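Local atomic coordinates of UDP-glucose:anthocyanidin 3-O-glucosyltransferase (Clitoria ternatea, PDB entry 4WHM), a protein that belongs to the plant UDP-glucosyltransferase family and adopts the two-domain GT-B fold, with UDP bound in the cleft between its Rossmann-like domains. Residues 298-303 / 320-325; 11-16 / 40-45; 330-335 / 350-355; 273-278 / 363-368. All coordinates share one frame; numbering follows the deposited sequence.

Contact 1: 298-303 / 320-325. With UDP (uridine-5'-diphosphate), chain B.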
# COMPACT_ATOMS: atom_id res chain seq x y z
N TRP A 298 -9.25 -8.55 16.47
CA TRP A 298 -8.96 -7.12 16.35
C TRP A 298 -7.47 -6.93 16.66
O TRP A 298 -7.04 -7.12 17.80
CB TRP A 298 -9.82 -6.32 17.33
CG TRP A 298 -9.75 -4.81 17.17
CD1 TRP A 298 -8.98 -4.10 16.28
CD2 TRP A 298 -10.47 -3.83 17.95
NE1 TRP A 298 -9.19 -2.74 16.45
CE2 TRP A 298 -10.09 -2.55 17.47
CE3 TRP A 298 -11.40 -3.91 18.99
CZ2 TRP A 298 -10.62 -1.37 18.00
CZ3 TRP A 298 -11.92 -2.74 19.52
CH2 TRP A 298 -11.52 -1.48 19.02
N ALA A 299 -6.70 -6.60 15.63
CA ALA A 299 -5.31 -6.24 15.80
C ALA A 299 -5.27 -4.76 16.12
O ALA A 299 -5.66 -3.93 15.29
CB ALA A 299 -4.52 -6.55 14.54
N LEU A 300 -4.83 -4.44 17.33
CA LEU A 300 -4.96 -3.11 17.90
C LEU A 300 -3.69 -2.82 18.69
O LEU A 300 -3.29 -3.64 19.53
CB LEU A 300 -6.16 -3.09 18.86
CG LEU A 300 -6.42 -1.83 19.67
CD1 LEU A 300 -6.73 -0.69 18.74
CD2 LEU A 300 -7.57 -2.04 20.65
N LYS A 301 -3.05 -1.68 18.45
CA LYS A 301 -1.83 -1.34 19.19
C LYS A 301 -2.10 -1.34 20.69
O LYS A 301 -3.15 -0.87 21.12
CB LYS A 301 -1.29 0.03 18.77
CG LYS A 301 -0.75 0.03 17.35
CD LYS A 301 -0.28 1.40 16.92
CE LYS A 301 0.30 1.35 15.50
NZ LYS A 301 0.67 2.70 14.99
N GLU A 302 -1.15 -1.85 21.48
CA GLU A 302 -1.43 -2.04 22.90
C GLU A 302 -1.61 -0.71 23.65
O GLU A 302 -2.19 -0.68 24.73
CB GLU A 302 -0.40 -2.95 23.60
CG GLU A 302 1.04 -2.46 23.61
CD GLU A 302 1.91 -3.20 24.62
OE1 GLU A 302 2.44 -2.54 25.53
OE2 GLU A 302 2.07 -4.44 24.51
N SER A 303 -1.13 0.38 23.06
CA SER A 303 -1.28 1.69 23.68
C SER A 303 -2.75 2.11 23.67
O SER A 303 -3.16 2.98 24.44
CB SER A 303 -0.42 2.74 22.97
OG SER A 303 -0.71 2.78 21.59
N GLY A 320 -13.94 -13.39 21.00
CA GLY A 320 -13.10 -12.39 20.35
C GLY A 320 -11.67 -12.46 20.81
O GLY A 320 -11.38 -12.90 21.92
N LYS A 321 -10.76 -12.02 19.94
CA LYS A 321 -9.36 -11.90 20.31
C LYS A 321 -8.91 -10.48 20.02
O LYS A 321 -9.07 -9.99 18.90
CB LYS A 321 -8.50 -12.88 19.50
CG LYS A 321 -8.41 -14.28 20.12
CD LYS A 321 -7.39 -15.15 19.40
CE LYS A 321 -5.96 -14.85 19.84
NZ LYS A 321 -5.68 -15.31 21.24
N VAL A 322 -8.38 -9.80 21.03
CA VAL A 322 -7.83 -8.46 20.86
C VAL A 322 -6.34 -8.54 21.11
O VAL A 322 -5.90 -8.79 22.25
CB VAL A 322 -8.46 -7.45 21.82
CG1 VAL A 322 -7.79 -6.09 21.65
CG2 VAL A 322 -9.97 -7.35 21.58
N VAL A 323 -5.55 -8.34 20.06
CA VAL A 323 -4.12 -8.58 20.14
C VAL A 323 -3.35 -7.44 19.47
O VAL A 323 -3.92 -6.70 18.67
CB VAL A 323 -3.76 -9.90 19.46
CG1 VAL A 323 -4.49 -11.07 20.13
CG2 VAL A 323 -4.10 -9.83 17.99
N SER A 324 -2.07 -7.32 19.78
CA SER A 324 -1.27 -6.19 19.31
C SER A 324 -0.83 -6.32 17.85
O SER A 324 -0.68 -5.33 17.15
CB SER A 324 -0.04 -5.98 20.21
OG SER A 324 -0.42 -5.64 21.52
N TRP A 325 -0.60 -7.56 17.41
CA TRP A 325 -0.07 -7.81 16.08
C TRP A 325 -0.45 -9.22 15.61
O TRP A 325 -0.45 -10.17 16.40
CB TRP A 325 1.46 -7.67 16.10
CG TRP A 325 2.11 -7.85 14.76
CD1 TRP A 325 2.63 -9.01 14.25
CD2 TRP A 325 2.29 -6.85 13.75
NE1 TRP A 325 3.13 -8.79 12.99
CE2 TRP A 325 2.94 -7.47 12.66
CE3 TRP A 325 1.98 -5.49 13.67
CZ2 TRP A 325 3.28 -6.77 11.50
CZ3 TRP A 325 2.31 -4.80 12.51
CH2 TRP A 325 2.95 -5.44 11.45
N1 UDP B . 0.11 -5.74 9.20
C2 UDP B . 0.40 -6.97 9.84
N3 UDP B . -0.05 -7.20 11.07
C4 UDP B . -0.78 -6.29 11.73
C5 UDP B . -1.09 -5.07 11.12
C6 UDP B . -0.62 -4.81 9.83
O2 UDP B . 1.09 -7.84 9.26
O4 UDP B . -1.19 -6.56 12.89
C1' UDP B . 0.62 -5.49 7.84
C2' UDP B . -0.44 -5.68 6.77
O2' UDP B . -0.62 -7.06 6.43
C3' UDP B . 0.10 -4.84 5.63
C4' UDP B . 0.80 -3.70 6.35
O4' UDP B . 1.03 -4.13 7.69
O3' UDP B . 1.10 -5.57 4.91
C5' UDP B . -0.13 -2.49 6.41
O5' UDP B . 0.13 -1.66 5.29
PA UDP B . -1.07 -0.84 4.62
O1A UDP B . -0.57 -0.33 3.29
O2A UDP B . -2.32 -1.69 4.64
O3A UDP B . -1.36 0.36 5.67
PB UDP B . -0.35 1.28 6.55
O1B UDP B . 0.85 1.58 5.69
O2B UDP B . -0.05 0.48 7.81
O3B UDP B . -1.21 2.49 6.85
O HOH W 1 -3.24 -5.05 22.03
O HOH W 2 0.72 -6.71 23.74
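Val323 O is gripped twice by the neighbouring strand: Leu300 N donates to it at 2.8 Å through a nearly straight bond (N-H...O 165°), and Ala299 CA adds a CA-H...O contact to the same Val323 O at 3.2 Å. One step back, Trp298 O is held likewise, by Val323 N and the CA-H of Val322, while Trp298 N reaches Lys321 O at 2.8 Å. This alternation is the ladder of two parallel strands, with Trp298 paired to Val322 and Ala299 to Val323. Strand 320-323 forms one edge of the C-terminal Rossmann-like sheet, joined to strand 296-299 by a beta-alpha-beta crossover through helix 312-315. On the face bearing Trp298 and Val322, packing is light. Leu300 CG stands trans to its backbone N (chi1 175°), which lays CD2 alongside Val322 CG1 at 4.2 Å and over the rim of one face of the Trp298 indole. That indole leads away into a buried bed of side chains from helix 279-292. One step past the last bridge Ser324 CA still offers a C-H to Leu300 O, and from here water joins in: Ser324 OG is bonded to two waters, one of which donates to Leu300 O and the other to Glu302 OE2, and it rests against Glu302 CB at 3.4 Å. The next residue, Trp325, opens the 44-residue PSPG motif of plant glycosyltransferases. Its ring carries the base of UDP on one face, with N3 3.2 Å above the plane and over the ring centre, while Ala299 CB approaches UDP O4 at 3.7 Å.

Contact 2: 11-16 / 40-45. With UDP (uridine-5'-diphosphate), chain B.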
# COMPACT_ATOMS: atom_id res chain seq x y z
N PRO A 11 13.96 3.03 -2.00
CA PRO A 11 12.61 3.01 -1.42
C PRO A 11 12.24 4.35 -0.82
O PRO A 11 13.12 5.17 -0.50
CB PRO A 11 12.73 1.99 -0.29
CG PRO A 11 14.19 2.09 0.12
CD PRO A 11 14.90 2.22 -1.20
N PHE A 12 10.94 4.57 -0.66
CA PHE A 12 10.47 5.62 0.22
C PHE A 12 10.64 4.95 1.59
O PHE A 12 9.98 3.96 1.88
CB PHE A 12 9.00 5.91 -0.09
CG PHE A 12 8.43 7.09 0.65
CD1 PHE A 12 9.04 8.34 0.59
CD2 PHE A 12 7.26 6.95 1.39
CE1 PHE A 12 8.50 9.43 1.26
CE2 PHE A 12 6.71 8.04 2.07
CZ PHE A 12 7.33 9.28 2.00
N PRO A 13 11.58 5.46 2.41
CA PRO A 13 12.07 4.61 3.52
C PRO A 13 11.17 4.59 4.74
O PRO A 13 11.63 4.85 5.86
CB PRO A 13 13.42 5.25 3.86
CG PRO A 13 13.21 6.70 3.54
CD PRO A 13 12.35 6.70 2.28
N PHE A 14 9.90 4.24 4.51
CA PHE A 14 8.91 4.29 5.57
C PHE A 14 7.93 3.14 5.52
O PHE A 14 7.27 2.92 4.51
CB PHE A 14 8.14 5.60 5.48
CG PHE A 14 9.01 6.79 5.67
CD1 PHE A 14 9.43 7.14 6.94
CD2 PHE A 14 9.45 7.53 4.58
CE1 PHE A 14 10.26 8.24 7.14
CE2 PHE A 14 10.29 8.63 4.76
CZ PHE A 14 10.70 8.98 6.04
N GLY A 15 7.85 2.42 6.64
CA GLY A 15 6.82 1.42 6.88
C GLY A 15 6.44 0.55 5.71
O GLY A 15 7.27 -0.16 5.15
N SER A 16 5.17 0.62 5.31
CA SER A 16 4.64 -0.35 4.37
C SER A 16 5.07 -0.10 2.93
O SER A 16 4.73 -0.90 2.04
CB SER A 16 3.12 -0.39 4.45
OG SER A 16 2.60 0.82 3.94
N ILE A 40 19.28 1.14 -1.32
CA ILE A 40 19.76 2.30 -0.57
C ILE A 40 18.65 2.85 0.33
O ILE A 40 17.69 3.45 -0.15
CB ILE A 40 20.23 3.39 -1.56
CG1 ILE A 40 21.35 2.85 -2.46
CG2 ILE A 40 20.70 4.63 -0.82
CD1 ILE A 40 21.68 3.73 -3.66
N GLY A 41 18.78 2.63 1.63
CA GLY A 41 17.78 3.12 2.57
C GLY A 41 18.39 3.90 3.71
O GLY A 41 19.57 4.26 3.68
N THR A 42 17.58 4.19 4.73
CA THR A 42 18.08 4.88 5.90
C THR A 42 18.43 3.84 6.96
O THR A 42 18.10 2.65 6.80
CB THR A 42 17.00 5.82 6.46
OG1 THR A 42 15.85 5.04 6.84
CG2 THR A 42 16.59 6.84 5.40
N HIS A 43 19.08 4.26 8.03
CA HIS A 43 19.32 3.33 9.12
C HIS A 43 18.01 2.71 9.62
O HIS A 43 17.95 1.50 9.80
CB HIS A 43 20.09 3.98 10.27
CG HIS A 43 20.40 3.03 11.39
ND1 HIS A 43 21.54 2.25 11.41
CD2 HIS A 43 19.71 2.72 12.51
CE1 HIS A 43 21.55 1.51 12.50
NE2 HIS A 43 20.45 1.77 13.18
N SER A 44 16.96 3.50 9.81
CA SER A 44 15.72 2.92 10.31
C SER A 44 15.01 2.01 9.29
O SER A 44 14.43 0.98 9.67
CB SER A 44 14.77 4.00 10.85
OG SER A 44 14.42 4.91 9.83
N SER A 45 15.05 2.35 8.00
CA SER A 45 14.34 1.53 7.01
C SER A 45 15.10 0.24 6.77
O SER A 45 14.50 -0.83 6.55
CB SER A 45 14.10 2.28 5.68
OG SER A 45 15.28 2.41 4.90
N1 UDP B . 0.11 -5.74 9.20
C2 UDP B . 0.40 -6.97 9.84
N3 UDP B . -0.05 -7.20 11.07
C4 UDP B . -0.78 -6.29 11.73
C5 UDP B . -1.09 -5.07 11.12
C6 UDP B . -0.62 -4.81 9.83
O2 UDP B . 1.09 -7.84 9.26
O4 UDP B . -1.19 -6.56 12.89
C1' UDP B . 0.62 -5.49 7.84
C2' UDP B . -0.44 -5.68 6.77
O2' UDP B . -0.62 -7.06 6.43
C3' UDP B . 0.10 -4.84 5.63
C4' UDP B . 0.80 -3.70 6.35
O4' UDP B . 1.03 -4.13 7.69
O3' UDP B . 1.10 -5.57 4.91
C5' UDP B . -0.13 -2.49 6.41
O5' UDP B . 0.13 -1.66 5.29
PA UDP B . -1.07 -0.84 4.62
O1A UDP B . -0.57 -0.33 3.29
O2A UDP B . -2.32 -1.69 4.64
O3A UDP B . -1.36 0.36 5.67
PB UDP B . -0.35 1.28 6.55
O1B UDP B . 0.85 1.58 5.69
O2B UDP B . -0.05 0.48 7.81
O3B UDP B . -1.21 2.49 6.85
O HOH W 3 15.96 5.75 -0.55
O HOH W 4 13.61 6.49 7.19
O HOH W 5 11.81 4.02 8.57
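While the Pro13 ring presses on Thr42 and Ser45, the aromatic ring just before it, Phe12, faces the other way: Phe14 CD2 sits over the centre of one of its faces, 3.6 Å above the plane, and His17 and Phe116 meet it edge-to-face. Pro13 itself touches with two atoms. CB meets Ser45 CB at 3.5 Å, and CG meets the methyl Thr42 CG2 at 3.9 Å, the Pro13 and Thr42 side chains crossing at about a right angle. Pro11 CD lies against Ile40 O at 3.2 Å. The contact thus joins the loop after strand 6-10 to the adjacent strand 36-42 in the parallel sheet of the N-terminal Rossmann-like domain and to the first turn of helix 43-50. Thr42 and Ser45 form a capping box there: Ser45 N donates to Thr42 OG1 at 3.0 Å and Thr42 N to Ser45 OG at 2.9 Å. Thr42 OG1 sits between its own N and carbonyl carbon (chi1 61°), which aims it forward at Ser45 N, while Ser45 OG reaches back to Thr42 N. Pro13 centres an inverse gamma turn, and two waters donate to its carbonyl, linking it to Thr42 OG1 and Ser44 OG. Farther along the loop, Ser16 OG donates to UDP O1B at 2.6 Å.

Contact 3: 330-335 / 350-355. With UDP (uridine-5'-diphosphate), chain B.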
# COMPACT_ATOMS: atom_id res chain seq x y z
N HIS A 330 -1.69 -14.03 6.48
CA HIS A 330 -2.14 -15.39 6.78
C HIS A 330 -3.51 -15.41 7.47
O HIS A 330 -4.28 -16.36 7.30
CB HIS A 330 -1.09 -16.16 7.58
CG HIS A 330 0.14 -16.48 6.78
ND1 HIS A 330 1.00 -17.50 7.13
CD2 HIS A 330 0.65 -15.93 5.66
CE1 HIS A 330 1.99 -17.56 6.25
NE2 HIS A 330 1.80 -16.61 5.35
N VAL A 331 -3.81 -14.38 8.25
CA VAL A 331 -5.17 -14.26 8.79
C VAL A 331 -6.18 -14.08 7.66
O VAL A 331 -7.20 -14.76 7.61
CB VAL A 331 -5.27 -13.11 9.81
CG1 VAL A 331 -6.74 -12.82 10.15
CG2 VAL A 331 -4.46 -13.45 11.07
N LEU A 332 -5.87 -13.18 6.73
CA LEU A 332 -6.77 -12.94 5.60
C LEU A 332 -6.93 -14.15 4.68
O LEU A 332 -7.94 -14.27 3.96
CB LEU A 332 -6.31 -11.71 4.81
CG LEU A 332 -6.63 -10.37 5.50
CD1 LEU A 332 -5.92 -9.19 4.83
CD2 LEU A 332 -8.13 -10.14 5.54
N SER A 333 -5.97 -15.06 4.71
CA SER A 333 -6.03 -16.25 3.87
C SER A 333 -6.80 -17.37 4.57
O SER A 333 -6.97 -18.46 4.00
CB SER A 333 -4.63 -16.73 3.49
OG SER A 333 -3.95 -17.24 4.63
N HIS A 334 -7.25 -17.12 5.80
CA HIS A 334 -7.95 -18.16 6.56
C HIS A 334 -9.43 -18.19 6.23
O HIS A 334 -10.10 -17.16 6.25
CB HIS A 334 -7.75 -17.99 8.08
CG HIS A 334 -8.14 -19.20 8.87
ND1 HIS A 334 -9.45 -19.60 9.04
CD2 HIS A 334 -7.39 -20.12 9.53
CE1 HIS A 334 -9.49 -20.70 9.77
NE2 HIS A 334 -8.25 -21.04 10.08
N GLY A 335 -9.95 -19.39 5.95
CA GLY A 335 -11.31 -19.52 5.45
C GLY A 335 -12.37 -19.05 6.41
O GLY A 335 -13.49 -18.73 6.00
N MET A 350 -4.73 -5.16 -1.00
CA MET A 350 -4.21 -6.21 -1.87
C MET A 350 -4.39 -7.58 -1.24
O MET A 350 -4.86 -8.52 -1.89
CB MET A 350 -2.73 -5.97 -2.16
CG MET A 350 -2.14 -6.86 -3.25
SD MET A 350 -1.74 -8.56 -2.76
CE MET A 350 -0.32 -8.31 -1.68
N GLU A 351 -4.02 -7.69 0.04
CA GLU A 351 -4.10 -8.96 0.76
C GLU A 351 -5.54 -9.43 0.86
O GLU A 351 -5.82 -10.63 0.79
CB GLU A 351 -3.47 -8.83 2.16
CG GLU A 351 -1.93 -8.63 2.13
CD GLU A 351 -1.38 -7.86 3.34
OE1 GLU A 351 -2.12 -7.67 4.34
OE2 GLU A 351 -0.20 -7.43 3.29
N SER A 352 -6.46 -8.49 1.03
CA SER A 352 -7.87 -8.85 1.16
C SER A 352 -8.48 -9.34 -0.15
O SER A 352 -9.16 -10.38 -0.18
CB SER A 352 -8.67 -7.68 1.73
OG SER A 352 -9.90 -8.12 2.29
N VAL A 353 -8.24 -8.62 -1.25
CA VAL A 353 -8.90 -8.99 -2.50
C VAL A 353 -8.30 -10.27 -3.06
O VAL A 353 -8.99 -11.07 -3.68
CB VAL A 353 -8.88 -7.86 -3.57
CG1 VAL A 353 -9.68 -6.67 -3.10
CG2 VAL A 353 -7.45 -7.45 -3.93
N SER A 354 -7.01 -10.47 -2.80
CA SER A 354 -6.36 -11.67 -3.31
C SER A 354 -6.80 -12.91 -2.54
O SER A 354 -6.61 -14.04 -2.99
CB SER A 354 -4.83 -11.52 -3.24
OG SER A 354 -4.41 -11.29 -1.92
N ASN A 355 -7.39 -12.71 -1.36
CA ASN A 355 -7.88 -13.82 -0.56
C ASN A 355 -9.41 -13.96 -0.52
O ASN A 355 -9.95 -14.79 0.21
CB ASN A 355 -7.31 -13.75 0.86
CG ASN A 355 -5.84 -14.13 0.91
OD1 ASN A 355 -5.49 -15.29 0.74
ND2 ASN A 355 -4.98 -13.15 1.16
N1 UDP B . 0.11 -5.74 9.20
C2 UDP B . 0.40 -6.97 9.84
N3 UDP B . -0.05 -7.20 11.07
C4 UDP B . -0.78 -6.29 11.73
C5 UDP B . -1.09 -5.07 11.12
C6 UDP B . -0.62 -4.81 9.83
O2 UDP B . 1.09 -7.84 9.26
O4 UDP B . -1.19 -6.56 12.89
C1' UDP B . 0.62 -5.49 7.84
C2' UDP B . -0.44 -5.68 6.77
O2' UDP B . -0.62 -7.06 6.43
C3' UDP B . 0.10 -4.84 5.63
C4' UDP B . 0.80 -3.70 6.35
O4' UDP B . 1.03 -4.13 7.69
O3' UDP B . 1.10 -5.57 4.91
C5' UDP B . -0.13 -2.49 6.41
O5' UDP B . 0.13 -1.66 5.29
PA UDP B . -1.07 -0.84 4.62
O1A UDP B . -0.57 -0.33 3.29
O2A UDP B . -2.32 -1.69 4.64
O3A UDP B . -1.36 0.36 5.67
PB UDP B . -0.35 1.28 6.55
O1B UDP B . 0.85 1.58 5.69
O2B UDP B . -0.05 0.48 7.81
O3B UDP B . -1.21 2.49 6.85
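Leu332 of helix 328-332 packs against helix 346-354 within the PSPG motif of this GT-B fold; strand 337-342 lies between the two helices in the chain. The tight part centres on its branch CD1, which meets Glu351 CB at 3.6 Å and Ser352 N at 3.9 Å, the Leu332 and Glu351 side chains crossing at about a right angle. Asn355 belongs to it too, with CB against Leu332 O at 3.2 Å. Phe340 of strand 337-342 closes in on both Leu332 and Ser352, whose hydroxyl is bonded to Val357 O. The Asn355 amide is steadied from its own helix: ND2 donates to Glu351 O at 2.7 Å and lies in the plane of the Glu351 carbonyl, while that oxygen is 16° out of the Asn355 amide plane. The solvent side is exposed Ser333, which touches Asn355 OD1 through CB at 3.2 Å without a hydrogen bond; its OG turns back to donate to His330 O. On the ligand side, Glu351 extends its chain from a CG set beside the backbone N (chi1 -69°), and Gln328 NE2 also bonds OE1. The carboxylate accepts both ribose hydroxyls of UDP, O2' on Glu351 OE1 at 2.6 Å and O3' on Glu351 OE2 at 2.8 Å.

Contact 4: 273-278 / 363-368. With UDP (uridine-5'-diphosphate), chain B.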
# COMPACT_ATOMS: atom_id res chain seq x y z
N THR A 273 -0.75 0.38 10.47
CA THR A 273 0.37 0.65 11.35
C THR A 273 0.61 2.14 11.56
O THR A 273 1.50 2.52 12.32
CB THR A 273 1.65 0.03 10.77
OG1 THR A 273 1.90 0.60 9.48
CG2 THR A 273 1.47 -1.48 10.62
N VAL A 274 -0.17 2.98 10.89
CA VAL A 274 0.04 4.42 10.94
C VAL A 274 -1.11 5.16 11.61
O VAL A 274 -0.90 5.98 12.50
CB VAL A 274 0.25 5.00 9.53
CG1 VAL A 274 0.47 6.51 9.59
CG2 VAL A 274 1.43 4.30 8.87
N VAL A 275 -2.33 4.84 11.17
CA VAL A 275 -3.55 5.46 11.69
C VAL A 275 -3.63 5.52 13.20
O VAL A 275 -3.54 4.49 13.87
CB VAL A 275 -4.81 4.71 11.19
CG1 VAL A 275 -6.06 5.19 11.92
CG2 VAL A 275 -4.98 4.88 9.70
N SER A 276 -3.78 6.73 13.73
CA SER A 276 -4.18 6.93 15.12
C SER A 276 -5.67 7.27 15.12
O SER A 276 -6.05 8.42 14.93
CB SER A 276 -3.38 8.08 15.75
OG SER A 276 -3.60 9.30 15.06
N PRO A 277 -6.52 6.25 15.29
CA PRO A 277 -7.96 6.52 15.19
C PRO A 277 -8.44 7.39 16.34
O PRO A 277 -7.88 7.31 17.45
CB PRO A 277 -8.57 5.12 15.26
CG PRO A 277 -7.55 4.28 15.98
CD PRO A 277 -6.22 4.85 15.61
N PRO A 278 -9.43 8.25 16.09
CA PRO A 278 -10.02 9.02 17.18
C PRO A 278 -10.47 8.07 18.28
O PRO A 278 -11.04 7.03 17.97
CB PRO A 278 -11.23 9.70 16.53
CG PRO A 278 -10.81 9.87 15.10
CD PRO A 278 -10.02 8.61 14.78
N PRO A 363 -11.83 4.88 5.53
CA PRO A 363 -10.56 5.47 5.09
C PRO A 363 -10.21 6.63 6.01
O PRO A 363 -11.12 7.37 6.39
CB PRO A 363 -10.86 5.97 3.68
CG PRO A 363 -12.37 6.21 3.67
CD PRO A 363 -12.94 5.16 4.59
N PHE A 364 -8.94 6.79 6.36
CA PHE A 364 -8.57 7.84 7.32
C PHE A 364 -7.79 8.99 6.69
O PHE A 364 -8.03 10.15 7.02
CB PHE A 364 -7.77 7.25 8.50
CG PHE A 364 -8.62 6.54 9.53
CD1 PHE A 364 -9.20 7.25 10.58
CD2 PHE A 364 -8.82 5.18 9.45
CE1 PHE A 364 -9.98 6.60 11.53
CE2 PHE A 364 -9.59 4.51 10.39
CZ PHE A 364 -10.17 5.22 11.43
N PHE A 365 -6.84 8.67 5.81
CA PHE A 365 -6.00 9.71 5.22
C PHE A 365 -5.45 9.31 3.86
O PHE A 365 -5.66 8.19 3.39
CB PHE A 365 -4.84 10.05 6.16
CG PHE A 365 -3.88 8.90 6.41
CD1 PHE A 365 -2.83 8.65 5.54
CD2 PHE A 365 -4.02 8.11 7.53
CE1 PHE A 365 -1.95 7.60 5.77
CE2 PHE A 365 -3.15 7.06 7.78
CZ PHE A 365 -2.11 6.81 6.89
N GLY A 366 -4.72 10.24 3.24
CA GLY A 366 -4.02 9.95 2.00
C GLY A 366 -4.98 9.48 0.93
O GLY A 366 -6.04 10.07 0.75
N ASP A 367 -4.62 8.40 0.25
CA ASP A 367 -5.45 7.90 -0.84
C ASP A 367 -6.34 6.74 -0.43
O ASP A 367 -6.84 6.01 -1.28
CB ASP A 367 -4.58 7.50 -2.04
CG ASP A 367 -3.52 6.49 -1.67
OD1 ASP A 367 -3.63 5.87 -0.59
OD2 ASP A 367 -2.60 6.28 -2.48
N GLN A 368 -6.53 6.56 0.88
CA GLN A 368 -7.40 5.49 1.36
C GLN A 368 -8.85 5.68 0.89
O GLN A 368 -9.57 4.71 0.68
CB GLN A 368 -7.34 5.41 2.90
CG GLN A 368 -5.96 4.94 3.40
CD GLN A 368 -5.66 5.37 4.82
OE1 GLN A 368 -6.55 5.79 5.57
NE2 GLN A 368 -4.40 5.26 5.21
N1 UDP B . 0.11 -5.74 9.20
C2 UDP B . 0.40 -6.97 9.84
N3 UDP B . -0.05 -7.20 11.07
C4 UDP B . -0.78 -6.29 11.73
C5 UDP B . -1.09 -5.07 11.12
C6 UDP B . -0.62 -4.81 9.83
O2 UDP B . 1.09 -7.84 9.26
O4 UDP B . -1.19 -6.56 12.89
C1' UDP B . 0.62 -5.49 7.84
C2' UDP B . -0.44 -5.68 6.77
O2' UDP B . -0.62 -7.06 6.43
C3' UDP B . 0.10 -4.84 5.63
C4' UDP B . 0.80 -3.70 6.35
O4' UDP B . 1.03 -4.13 7.69
O3' UDP B . 1.10 -5.57 4.91
C5' UDP B . -0.13 -2.49 6.41
O5' UDP B . 0.13 -1.66 5.29
PA UDP B . -1.07 -0.84 4.62
O1A UDP B . -0.57 -0.33 3.29
O2A UDP B . -2.32 -1.69 4.64
O3A UDP B . -1.36 0.36 5.67
PB UDP B . -0.35 1.28 6.55
O1B UDP B . 0.85 1.58 5.69
O2B UDP B . -0.05 0.48 7.81
O3B UDP B . -1.21 2.49 6.85
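Val275 sets one methyl on each of two phenylalanines. Its CG1 stands over the centre of the Phe364 ring, a CH-pi contact 3.7 Å from the centroid and only 11° off the normal, while Val275 CG2 meets Phe365 CE2 at 3.4 Å. With CG1 trans to the backbone N (chi1 170°), CG1 is directed at the Phe364 ring and CG2 at Phe365. Val274 CG1 comes against Phe365 CZ at 3.7 Å, the Val274 and Phe365 side chains crossing at about a right angle. Pro278 CD reaches Phe364 CE1 at 3.8 Å, the Pro278 and Phe364 side chains running alongside one another and pointing opposite ways, and Pro277 CB adds a looser touch to Phe364. Behind these apolar contacts stands Gln368, the last residue of the PSPG motif. Its OE1 takes two backbone amides, Phe364 N at 2.7 Å in the carbonyl plane and Phe365 N from well above that plane, which pins the side-chain amide and holds NE2 over the centre of one face of the Phe365 ring. A type II' turn from Phe365 to Gln368, with Gly366 at positive phi, folds the segment back so that this grip is possible. At the other end, Thr273 N and Thr273 OG1 both donate to UDP O2B, the latter at 2.6 Å, so the outer phosphate is held beside the packed loops. The two loops follow strands 266-270 and 359-361, which flank strand 337-342 in the parallel sheet, and they lead into helices 279-292 and 368-379.

All four contacts touch UDP: contact 1 touches the base, contact 3 the ribose, and contacts 2 and 4 share the outer phosphate. Contact 2 reaches the ligand from the N-terminal domain; the other three belong to the C-terminal one, so UDP bridges the cleft. Contact 2 comes closest to contact 4, with nearest atoms about 5 Å apart and centres 20 Å apart. Contacts 1 and 4 touch directly: Lys301 NZ lies 2.8 Å from Thr273 O, a probable hydrogen bond, and Trp325 CZ3 packs on Thr273 CG2 at 3.9 Å. Contacts 1 and 3 stay about 7 Å apart at their nearest atoms, although helix 328-332 is the next element after strand 320-323.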